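Local coordinates for protein type VI secretion system component (Escherichia coli O6, PDB 2P5Z) that is a component of the type VI secretion system that resembles the phage T4 tail proteins gp27 and gp5 and probably forms part of a trimeric puncturing device, at residues Glu162-Asp171 with Trp420-Trp428; Tyr202-Arg210 with Tyr367-Pro375. All blocks are in the same frame, centred on the assembly; numbering follows the deposited sequence.

Contact 1. Residues Glu162-Asp171 with Trp420-Trp428; sequences EQVMQYGEDD and WKPGYESLW
Both ends of the Gln163 amide bond the backbone of Trp428, with the partners somewhat tilted from its plane. Trp428 N donates to Gln163 OE1 at 2.7 Å, in a nearly straight bond of 167°. Gln163 NE2 returns a more bent bond to Trp428 O at 3.0 Å. The amide thus reads one residue of strand 426-429 as a neighbouring strand would. Gln163 CG lies anti to its own carbonyl carbon (chi1 -57°), and the chain then runs out straight. It crosses Leu427 at about a right angle, with Leu427 CD2 3.4 Å from Gln163 OE1.

Strand 426-429 is an outermost strand, within this chain, of the five-stranded antiparallel sheet of the OB domain. Strand 161-166 belongs to the gp27-like part, so the contact joins the two modules of the gp27-gp5-like architecture.

Further along, Met165 CE lies at the rim of the indole, 3.5 Å from Trp420 CH2 and near the ring plane.

Lys421 comes in extended and crosses Gln166 at about a right angle. Lys421 NZ donates to Gln166 OE1 at 2.9 Å from above the carbonyl plane, not on a lone pair, and is also bonded to Tyr126 OH. Asp171 OD1 adds a long salt bridge to Lys421 NZ at 3.6 Å, while Asp171 OD2 is hydrogen-bonded to His143 NE2. Gln166 NE2 bonds Asp171 OD1 and Glu169 O, both in its amide plane, which fixes the amide's rotation and leaves OE1 facing the lysine.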
loop_
_atom_site.group_PDB
_atom_site.type_symbol
_atom_site.label_atom_id
_atom_site.label_comp_id
_atom_site.label_asym_id
_atom_site.label_seq_id
_atom_site.Cartn_x
_atom_site.Cartn_y
_atom_site.Cartn_z
ATOM N N GLU A 162 -27.365 13.964 12.665
ATOM C CA GLU A 162 -27.310 15.371 12.976
ATOM C C GLU A 162 -26.284 16.077 12.111
ATOM O O GLU A 162 -26.624 16.999 11.381
ATOM C CB GLU A 162 -27.005 15.569 14.455
ATOM C CG GLU A 162 -27.377 16.942 14.943
ATOM C CD GLU A 162 -26.477 17.430 16.055
ATOM O OE1 GLU A 162 -25.983 16.593 16.852
ATOM O OE2 GLU A 162 -26.272 18.666 16.137
ATOM N N GLN A 163 -25.032 15.635 12.195
ATOM C CA GLN A 163 -23.955 16.176 11.377
ATOM C C GLN A 163 -23.116 15.044 10.766
ATOM O O GLN A 163 -22.809 14.056 11.431
ATOM C CB GLN A 163 -23.044 17.098 12.193
ATOM C CG GLN A 163 -23.747 18.251 12.855
ATOM C CD GLN A 163 -22.799 19.255 13.466
ATOM O OE1 GLN A 163 -22.666 20.373 12.970
ATOM N NE2 GLN A 163 -22.144 18.869 14.544
ATOM N N VAL A 164 -22.739 15.197 9.499
ATOM C CA VAL A 164 -21.911 14.206 8.816
ATOM C C VAL A 164 -20.857 14.950 8.032
ATOM O O VAL A 164 -21.184 15.761 7.167
ATOM C CB VAL A 164 -22.736 13.325 7.852
ATOM C CG1 VAL A 164 -21.809 12.529 6.897
ATOM C CG2 VAL A 164 -23.644 12.366 8.623
ATOM N N MET A 165 -19.594 14.698 8.358
ATOM C CA MET A 165 -18.475 15.389 7.712
ATOM C C MET A 165 -17.858 14.621 6.516
ATOM O O MET A 165 -17.580 13.420 6.599
ATOM C CB MET A 165 -17.372 15.654 8.744
ATOM C CG MET A 165 -16.497 16.836 8.383
ATOM S SD MET A 165 -15.075 17.098 9.467
ATOM C CE MET A 165 -15.094 18.859 9.462
ATOM N N GLN A 166 -17.638 15.332 5.418
ATOM C CA GLN A 166 -16.796 14.855 4.326
ATOM C C GLN A 166 -15.502 15.665 4.375
ATOM O O GLN A 166 -15.507 16.872 4.145
ATOM C CB GLN A 166 -17.496 15.058 2.976
ATOM C CG GLN A 166 -16.614 14.872 1.744
ATOM C CD GLN A 166 -17.390 14.943 0.427
ATOM O OE1 GLN A 166 -18.581 15.266 0.401
ATOM N NE2 GLN A 166 -16.707 14.650 -0.674
ATOM N N TYR A 167 -14.396 15.013 4.707
ATOM C CA TYR A 167 -13.110 15.706 4.747
ATOM C C TYR A 167 -12.030 14.863 4.057
ATOM O O TYR A 167 -11.829 13.695 4.406
ATOM C CB TYR A 167 -12.728 16.044 6.197
ATOM C CG TYR A 167 -11.446 16.849 6.346
ATOM C CD1 TYR A 167 -10.205 16.224 6.551
ATOM C CD2 TYR A 167 -11.469 18.225 6.264
ATOM C CE1 TYR A 167 -9.038 16.959 6.678
ATOM C CE2 TYR A 167 -10.306 18.971 6.380
ATOM C CZ TYR A 167 -9.098 18.340 6.598
ATOM O OH TYR A 167 -7.957 19.111 6.723
ATOM N N GLY A 168 -11.333 15.473 3.098
ATOM C CA GLY A 168 -10.265 14.807 2.327
ATOM C C GLY A 168 -10.701 13.526 1.621
ATOM O O GLY A 168 -10.023 12.513 1.693
ATOM N N GLU A 169 -11.864 13.571 0.982
ATOM C CA GLU A 169 -12.472 12.413 0.358
ATOM C C GLU A 169 -13.124 12.904 -0.926
ATOM O O GLU A 169 -13.828 13.917 -0.923
ATOM C CB GLU A 169 -13.563 11.812 1.253
ATOM C CG GLU A 169 -13.107 10.877 2.375
ATOM C CD GLU A 169 -14.289 10.376 3.231
ATOM O OE1 GLU A 169 -15.108 11.202 3.689
ATOM O OE2 GLU A 169 -14.415 9.158 3.460
ATOM N N ASP A 170 -12.892 12.209 -2.030
ATOM C CA ASP A 170 -13.595 12.539 -3.258
ATOM C C ASP A 170 -15.044 12.099 -3.079
ATOM O O ASP A 170 -15.352 11.293 -2.182
ATOM C CB ASP A 170 -12.945 11.852 -4.467
ATOM C CG ASP A 170 -12.897 10.335 -4.320
ATOM O OD1 ASP A 170 -13.837 9.651 -4.771
ATOM O OD2 ASP A 170 -11.950 9.820 -3.697
ATOM N N ASP A 171 -15.935 12.617 -3.916
ATOM C CA ASP A 171 -17.350 12.307 -3.762
ATOM C C ASP A 171 -17.645 10.815 -3.831
ATOM O O ASP A 171 -18.467 10.339 -3.056
ATOM C CB ASP A 171 -18.205 13.066 -4.779
ATOM C CG ASP A 171 -18.284 14.560 -4.495
ATOM O OD1 ASP A 171 -18.020 14.970 -3.349
ATOM O OD2 ASP A 171 -18.619 15.326 -5.430
ATOM N N TRP A 420 -14.339 24.343 1.093
ATOM C CA TRP A 420 -15.625 24.006 1.686
ATOM C C TRP A 420 -16.778 24.335 0.749
ATOM O O TRP A 420 -16.817 25.420 0.171
ATOM C CB TRP A 420 -15.792 24.701 3.051
ATOM C CG TRP A 420 -14.780 24.208 4.041
ATOM C CD1 TRP A 420 -13.523 24.707 4.242
ATOM C CD2 TRP A 420 -14.912 23.088 4.924
ATOM N NE1 TRP A 420 -12.871 23.974 5.213
ATOM C CE2 TRP A 420 -13.702 22.973 5.642
ATOM C CE3 TRP A 420 -15.939 22.186 5.190
ATOM C CZ2 TRP A 420 -13.483 21.974 6.592
ATOM C CZ3 TRP A 420 -15.723 21.186 6.146
ATOM C CH2 TRP A 420 -14.499 21.086 6.820
ATOM N N LYS A 421 -17.697 23.383 0.587
ATOM C CA LYS A 421 -18.930 23.601 -0.165
ATOM C C LYS A 421 -19.769 24.710 0.487
ATOM O O LYS A 421 -19.840 24.786 1.717
ATOM C CB LYS A 421 -19.729 22.294 -0.267
ATOM C CG LYS A 421 -19.111 21.253 -1.202
ATOM C CD LYS A 421 -19.898 19.941 -1.209
ATOM C CE LYS A 421 -19.039 18.764 -1.681
ATOM N NZ LYS A 421 -19.625 17.453 -1.274
ATOM N N PRO A 422 -20.370 25.594 -0.339
ATOM C CA PRO A 422 -21.182 26.733 0.104
ATOM C C PRO A 422 -22.299 26.355 1.071
ATOM O O PRO A 422 -23.136 25.503 0.759
ATOM C CB PRO A 422 -21.792 27.255 -1.199
ATOM C CG PRO A 422 -20.824 26.858 -2.255
ATOM C CD PRO A 422 -20.272 25.536 -1.811
ATOM N N GLY A 423 -22.282 26.973 2.250
ATOM C CA GLY A 423 -23.294 26.726 3.281
ATOM C C GLY A 423 -23.128 25.397 3.990
ATOM O O GLY A 423 -24.021 24.947 4.717
ATOM N N TYR A 424 -21.982 24.763 3.772
ATOM C CA TYR A 424 -21.703 23.480 4.374
ATOM C C TYR A 424 -20.451 23.574 5.230
ATOM O O TYR A 424 -19.803 22.564 5.506
ATOM C CB TYR A 424 -21.514 22.422 3.295
ATOM C CG TYR A 424 -22.767 21.978 2.590
ATOM C CD1 TYR A 424 -23.046 22.401 1.305
ATOM C CD2 TYR A 424 -23.647 21.100 3.191
ATOM C CE1 TYR A 424 -24.175 21.978 0.641
ATOM C CE2 TYR A 424 -24.787 20.669 2.544
ATOM C CZ TYR A 424 -25.049 21.103 1.264
ATOM O OH TYR A 424 -26.191 20.665 0.603
ATOM N N GLU A 425 -20.138 24.793 5.658
ATOM C CA GLU A 425 -18.914 25.090 6.392
ATOM C C GLU A 425 -19.143 25.150 7.891
ATOM O O GLU A 425 -18.216 25.415 8.648
ATOM C CB GLU A 425 -18.319 26.436 5.956
ATOM C CG GLU A 425 -18.541 26.824 4.496
ATOM C CD GLU A 425 -19.814 27.642 4.264
ATOM O OE1 GLU A 425 -20.477 28.010 5.262
ATOM O OE2 GLU A 425 -20.150 27.901 3.082
ATOM N N SER A 426 -20.373 24.942 8.341
ATOM C CA SER A 426 -20.636 25.237 9.738
ATOM C C SER A 426 -20.894 23.995 10.591
ATOM O O SER A 426 -21.484 23.016 10.137
ATOM C CB SER A 426 -21.700 26.339 9.876
ATOM O OG SER A 426 -22.983 25.823 10.162
ATOM N N LEU A 427 -20.444 24.047 11.837
ATOM C CA LEU A 427 -20.296 22.856 12.646
ATOM C C LEU A 427 -20.730 23.127 14.080
ATOM O O LEU A 427 -20.297 24.112 14.681
ATOM C CB LEU A 427 -18.821 22.460 12.612
ATOM C CG LEU A 427 -18.294 21.049 12.850
ATOM C CD1 LEU A 427 -17.784 20.946 14.236
ATOM C CD2 LEU A 427 -19.313 19.957 12.554
ATOM N N TRP A 428 -21.576 22.255 14.625
ATOM C CA TRP A 428 -22.077 22.386 15.996
ATOM C C TRP A 428 -21.207 21.618 16.966
ATOM O O TRP A 428 -21.188 20.396 16.951
ATOM C CB TRP A 428 -23.528 21.906 16.093
ATOM C CG TRP A 428 -24.484 22.906 15.554
ATOM C CD1 TRP A 428 -25.041 22.925 14.308
ATOM C CD2 TRP A 428 -24.971 24.071 16.231
ATOM N NE1 TRP A 428 -25.856 24.024 14.168
ATOM C CE2 TRP A 428 -25.835 24.743 15.335
ATOM C CE3 TRP A 428 -24.768 24.610 17.512
ATOM C CZ2 TRP A 428 -26.499 25.924 15.682
ATOM C CZ3 TRP A 428 -25.425 25.786 17.853
ATOM C CH2 TRP A 428 -26.284 26.426 16.943
#

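Contact 2. Residues Tyr202-Arg210 with Tyr367-Pro375; sequences YDDQSGYER and YSERYGYRP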
loop_
_atom_site.group_PDB
_atom_site.type_symbol
_atom_site.label_atom_id
_atom_site.label_comp_id
_atom_site.label_asym_id
_atom_site.label_seq_id
_atom_site.Cartn_x
_atom_site.Cartn_y
_atom_site.Cartn_z
ATOM N N TYR A 202 -30.140 -0.592 -3.134
ATOM C CA TYR A 202 -30.933 -1.570 -2.385
ATOM C C TYR A 202 -30.209 -1.899 -1.095
ATOM O O TYR A 202 -28.995 -1.699 -1.001
ATOM C CB TYR A 202 -31.076 -2.891 -3.148
ATOM C CG TYR A 202 -31.662 -2.803 -4.527
ATOM C CD1 TYR A 202 -33.039 -2.731 -4.716
ATOM C CD2 TYR A 202 -30.842 -2.783 -5.638
ATOM C CE1 TYR A 202 -33.581 -2.673 -5.976
ATOM C CE2 TYR A 202 -31.369 -2.704 -6.898
ATOM C CZ TYR A 202 -32.738 -2.652 -7.065
ATOM O OH TYR A 202 -33.261 -2.552 -8.331
ATOM N N ASP A 203 -30.951 -2.445 -0.130
ATOM C CA ASP A 203 -30.388 -2.890 1.133
ATOM C C ASP A 203 -30.727 -4.332 1.530
ATOM O O ASP A 203 -30.275 -4.817 2.586
ATOM C CB ASP A 203 -30.699 -1.908 2.276
ATOM C CG ASP A 203 -32.199 -1.633 2.483
ATOM O OD1 ASP A 203 -33.055 -2.500 2.211
ATOM O OD2 ASP A 203 -32.520 -0.519 2.976
ATOM N N ASP A 204 -31.511 -5.017 0.698
ATOM C CA ASP A 204 -31.829 -6.421 0.975
ATOM C C ASP A 204 -31.992 -7.296 -0.268
ATOM O O ASP A 204 -31.941 -6.813 -1.407
ATOM C CB ASP A 204 -33.073 -6.541 1.872
ATOM C CG ASP A 204 -34.374 -6.328 1.114
ATOM O OD1 ASP A 204 -34.403 -5.577 0.106
ATOM O OD2 ASP A 204 -35.387 -6.914 1.537
ATOM N N GLN A 205 -32.249 -8.577 -0.013
ATOM C CA GLN A 205 -32.453 -9.603 -1.038
ATOM C C GLN A 205 -33.599 -9.368 -2.037
ATOM O O GLN A 205 -33.628 -9.976 -3.103
ATOM C CB GLN A 205 -32.589 -10.954 -0.353
ATOM C CG GLN A 205 -32.757 -10.810 1.135
ATOM C CD GLN A 205 -31.797 -11.678 1.903
ATOM O OE1 GLN A 205 -31.292 -11.287 2.952
ATOM N NE2 GLN A 205 -31.537 -12.868 1.385
ATOM N N SER A 206 -34.519 -8.463 -1.718
ATOM C CA SER A 206 -35.587 -8.111 -2.643
ATOM C C SER A 206 -35.095 -7.192 -3.769
ATOM O O SER A 206 -35.859 -6.798 -4.649
ATOM C CB SER A 206 -36.752 -7.472 -1.892
ATOM O OG SER A 206 -36.375 -6.214 -1.364
ATOM N N GLY A 207 -33.814 -6.854 -3.744
ATOM C CA GLY A 207 -33.229 -6.087 -4.827
ATOM C C GLY A 207 -32.629 -6.941 -5.914
ATOM O O GLY A 207 -32.273 -6.439 -6.985
ATOM N N TYR A 208 -32.523 -8.237 -5.626
ATOM C CA TYR A 208 -31.928 -9.204 -6.537
ATOM C C TYR A 208 -32.858 -9.418 -7.715
ATOM O O TYR A 208 -34.074 -9.382 -7.568
ATOM C CB TYR A 208 -31.725 -10.557 -5.850
ATOM C CG TYR A 208 -30.826 -10.596 -4.627
ATOM C CD1 TYR A 208 -30.006 -9.530 -4.275
ATOM C CD2 TYR A 208 -30.768 -11.747 -3.844
ATOM C CE1 TYR A 208 -29.179 -9.606 -3.152
ATOM C CE2 TYR A 208 -29.937 -11.841 -2.732
ATOM C CZ TYR A 208 -29.146 -10.773 -2.389
ATOM O OH TYR A 208 -28.328 -10.871 -1.276
ATOM N N GLU A 209 -32.290 -9.631 -8.890
ATOM C CA GLU A 209 -33.112 -9.895 -10.050
ATOM C C GLU A 209 -33.213 -11.397 -10.322
ATOM O O GLU A 209 -32.205 -12.089 -10.472
ATOM C CB GLU A 209 -32.586 -9.144 -11.263
ATOM C CG GLU A 209 -33.545 -9.165 -12.427
ATOM C CD GLU A 209 -33.025 -8.390 -13.607
ATOM O OE1 GLU A 209 -33.365 -8.766 -14.751
ATOM O OE2 GLU A 209 -32.266 -7.417 -13.387
ATOM N N ARG A 210 -34.446 -11.886 -10.368
ATOM C CA ARG A 210 -34.731 -13.302 -10.583
ATOM C C ARG A 210 -35.387 -13.495 -11.959
ATOM O O ARG A 210 -36.142 -12.633 -12.408
ATOM C CB ARG A 210 -35.643 -13.812 -9.460
ATOM C CG ARG A 210 -34.931 -14.000 -8.134
ATOM C CD ARG A 210 -35.885 -13.811 -6.966
ATOM N NE ARG A 210 -35.506 -14.641 -5.821
ATOM C CZ ARG A 210 -36.102 -15.788 -5.492
ATOM N NH1 ARG A 210 -37.121 -16.246 -6.213
ATOM N NH2 ARG A 210 -35.685 -16.474 -4.435
ATOM N N TYR A 367 -27.460 -17.693 -2.380
ATOM C CA TYR A 367 -28.714 -17.159 -1.883
ATOM C C TYR A 367 -28.918 -17.697 -0.465
ATOM O O TYR A 367 -28.558 -18.838 -0.158
ATOM C CB TYR A 367 -29.878 -17.583 -2.770
ATOM C CG TYR A 367 -31.129 -16.760 -2.568
ATOM C CD1 TYR A 367 -31.312 -15.581 -3.278
ATOM C CD2 TYR A 367 -32.135 -17.162 -1.675
ATOM C CE1 TYR A 367 -32.453 -14.808 -3.112
ATOM C CE2 TYR A 367 -33.289 -16.390 -1.496
ATOM C CZ TYR A 367 -33.436 -15.205 -2.223
ATOM O OH TYR A 367 -34.553 -14.397 -2.090
ATOM N N SER A 368 -29.474 -16.860 0.399
ATOM C CA SER A 368 -29.788 -17.252 1.764
ATOM C C SER A 368 -30.930 -16.378 2.215
ATOM O O SER A 368 -31.142 -15.303 1.660
ATOM C CB SER A 368 -28.582 -17.048 2.680
ATOM O OG SER A 368 -28.808 -17.588 3.972
ATOM N N GLU A 369 -31.686 -16.837 3.202
ATOM C CA GLU A 369 -32.774 -16.017 3.723
ATOM C C GLU A 369 -32.375 -15.359 5.025
ATOM O O GLU A 369 -33.087 -14.499 5.531
ATOM C CB GLU A 369 -34.058 -16.830 3.897
ATOM C CG GLU A 369 -34.856 -17.003 2.611
ATOM C CD GLU A 369 -36.021 -17.969 2.771
ATOM O OE1 GLU A 369 -36.620 -18.022 3.874
ATOM O OE2 GLU A 369 -36.339 -18.676 1.789
ATOM N N ARG A 370 -31.231 -15.752 5.568
ATOM C CA ARG A 370 -30.792 -15.158 6.819
ATOM C C ARG A 370 -29.568 -14.248 6.718
ATOM O O ARG A 370 -29.048 -13.807 7.740
ATOM C CB ARG A 370 -30.672 -16.201 7.953
ATOM C CG ARG A 370 -30.041 -17.549 7.604
ATOM C CD ARG A 370 -28.523 -17.454 7.515
ATOM N NE ARG A 370 -27.830 -18.487 8.284
ATOM C CZ ARG A 370 -27.347 -18.312 9.512
ATOM N NH1 ARG A 370 -27.489 -17.144 10.129
ATOM N NH2 ARG A 370 -26.723 -19.309 10.127
ATOM N N TYR A 371 -29.115 -13.980 5.491
ATOM C CA TYR A 371 -28.247 -12.827 5.199
ATOM C C TYR A 371 -28.361 -12.370 3.752
ATOM O O TYR A 371 -28.929 -13.077 2.928
ATOM C CB TYR A 371 -26.783 -13.057 5.589
ATOM C CG TYR A 371 -25.940 -13.900 4.669
ATOM C CD1 TYR A 371 -26.060 -15.285 4.664
ATOM C CD2 TYR A 371 -24.972 -13.323 3.857
ATOM C CE1 TYR A 371 -25.271 -16.069 3.850
ATOM C CE2 TYR A 371 -24.172 -14.103 3.038
ATOM C CZ TYR A 371 -24.330 -15.479 3.040
ATOM O OH TYR A 371 -23.547 -16.281 2.237
ATOM N N GLY A 372 -27.830 -11.179 3.460
ATOM C CA GLY A 372 -27.867 -10.597 2.111
ATOM C C GLY A 372 -26.507 -10.075 1.676
ATOM O O GLY A 372 -25.523 -10.210 2.412
ATOM N N TYR A 373 -26.439 -9.492 0.476
ATOM C CA TYR A 373 -25.178 -8.927 -0.010
ATOM C C TYR A 373 -24.844 -7.667 0.773
ATOM O O TYR A 373 -25.739 -6.894 1.104
ATOM C CB TYR A 373 -25.208 -8.625 -1.523
ATOM C CG TYR A 373 -23.972 -7.874 -1.988
ATOM C CD1 TYR A 373 -22.755 -8.526 -2.171
ATOM C CD2 TYR A 373 -24.010 -6.495 -2.187
ATOM C CE1 TYR A 373 -21.615 -7.816 -2.565
ATOM C CE2 TYR A 373 -22.890 -5.793 -2.567
ATOM C CZ TYR A 373 -21.701 -6.447 -2.757
ATOM O OH TYR A 373 -20.611 -5.697 -3.140
ATOM N N ARG A 374 -23.560 -7.486 1.079
ATOM C CA ARG A 374 -23.050 -6.307 1.761
ATOM C C ARG A 374 -21.681 -5.991 1.166
ATOM O O ARG A 374 -20.848 -6.887 1.043
ATOM C CB ARG A 374 -22.871 -6.559 3.271
ATOM C CG ARG A 374 -24.128 -6.908 4.066
ATOM C CD ARG A 374 -25.154 -5.775 4.128
ATOM N NE ARG A 374 -26.475 -6.310 4.458
ATOM C CZ ARG A 374 -27.627 -5.739 4.120
ATOM N NH1 ARG A 374 -27.644 -4.595 3.416
ATOM N NH2 ARG A 374 -28.774 -6.323 4.470
ATOM N N PRO A 375 -21.432 -4.722 0.805
ATOM C CA PRO A 375 -20.153 -4.339 0.220
ATOM C C PRO A 375 -19.050 -4.250 1.250
ATOM O O PRO A 375 -19.322 -4.209 2.448
ATOM C CB PRO A 375 -20.425 -2.935 -0.353
ATOM C CG PRO A 375 -21.885 -2.708 -0.209
ATOM C CD PRO A 375 -22.359 -3.585 0.881
#
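Gln205 and Arg374 make the main side-chain hydrogen bonds to backbone between Tyr202-Arg210 and Tyr367-Pro375. Gln205 sends its amide into the bend formed by 368-371. Gln205 NE2 donates to Ser368 O and, weakly, to Tyr371 O at 3.0 Å. The bond to Ser368 O is modelled very short, and Gln205 OE1 also lies 3.0 Å from Tyr371 O, two acceptors side by side. The exact placement of this amide is therefore doubtful.

Arg374 grips a single atom with its end. NH1 and NH2 of Arg374 each lie 2.8 Å from Asp203 O. NH2 approaches nearly along the carbonyl axis, whereas NH1 stands above the carbonyl plane. Arg374 NH1 also bonds Gly183 O, and NE forms a salt bridge with Glu304 of helix 298-308. The carboxylate of Asp203 turns to other partners, Tyr158 and the backbone of Lys155 and Ser156.

One bond runs the other way, from backbone to side chain. Tyr373 N donates to Tyr208 OH at 2.9 Å, coming in near the plane of the ring.

Segment 202-210 belongs to the gp27-like part of the protein. The contact joins its short 3-10 turn 205-207, just ahead of strand 209-214, to the irregular connection that leaves strand 359-366 and leads on to strand 387-391 of the OB-domain sheet.

The aromatic contacts involve Tyr208 and Tyr367. Their planes stand at 74° and the rings meet obliquely, with Tyr208 CD2 3.6 Å from Tyr367 CE1. One face of the Tyr208 ring is covered by Gln205 CA, 3.6 Å above its centre. Arg210, an exposed residue, crosses Tyr367 with its guanidinium plane 67° from the ring. Arg210 NH2 is 3.4 Å from Tyr367 CZ.

How the contacts relate
The centres of contact 1 and contact 2 are 32 Å apart. Their nearest atoms are about 14 Å apart, so they do not touch. In sequence, contact 2 is nested inside the loop closed by contact 1. Contact 2 stays nearer the middle of the chain, its centre about 17 Å from the chain centre against about 20 Å for contact 1. Helix 171-182 links the two places. It starts at the end of segment 162-171 and runs to Gly183, whose carbonyl accepts a bond from Arg374 of contact 2. Segment 367-375 precedes segment 420-428 in the chain, with strands 387-391 and 409-412 between them.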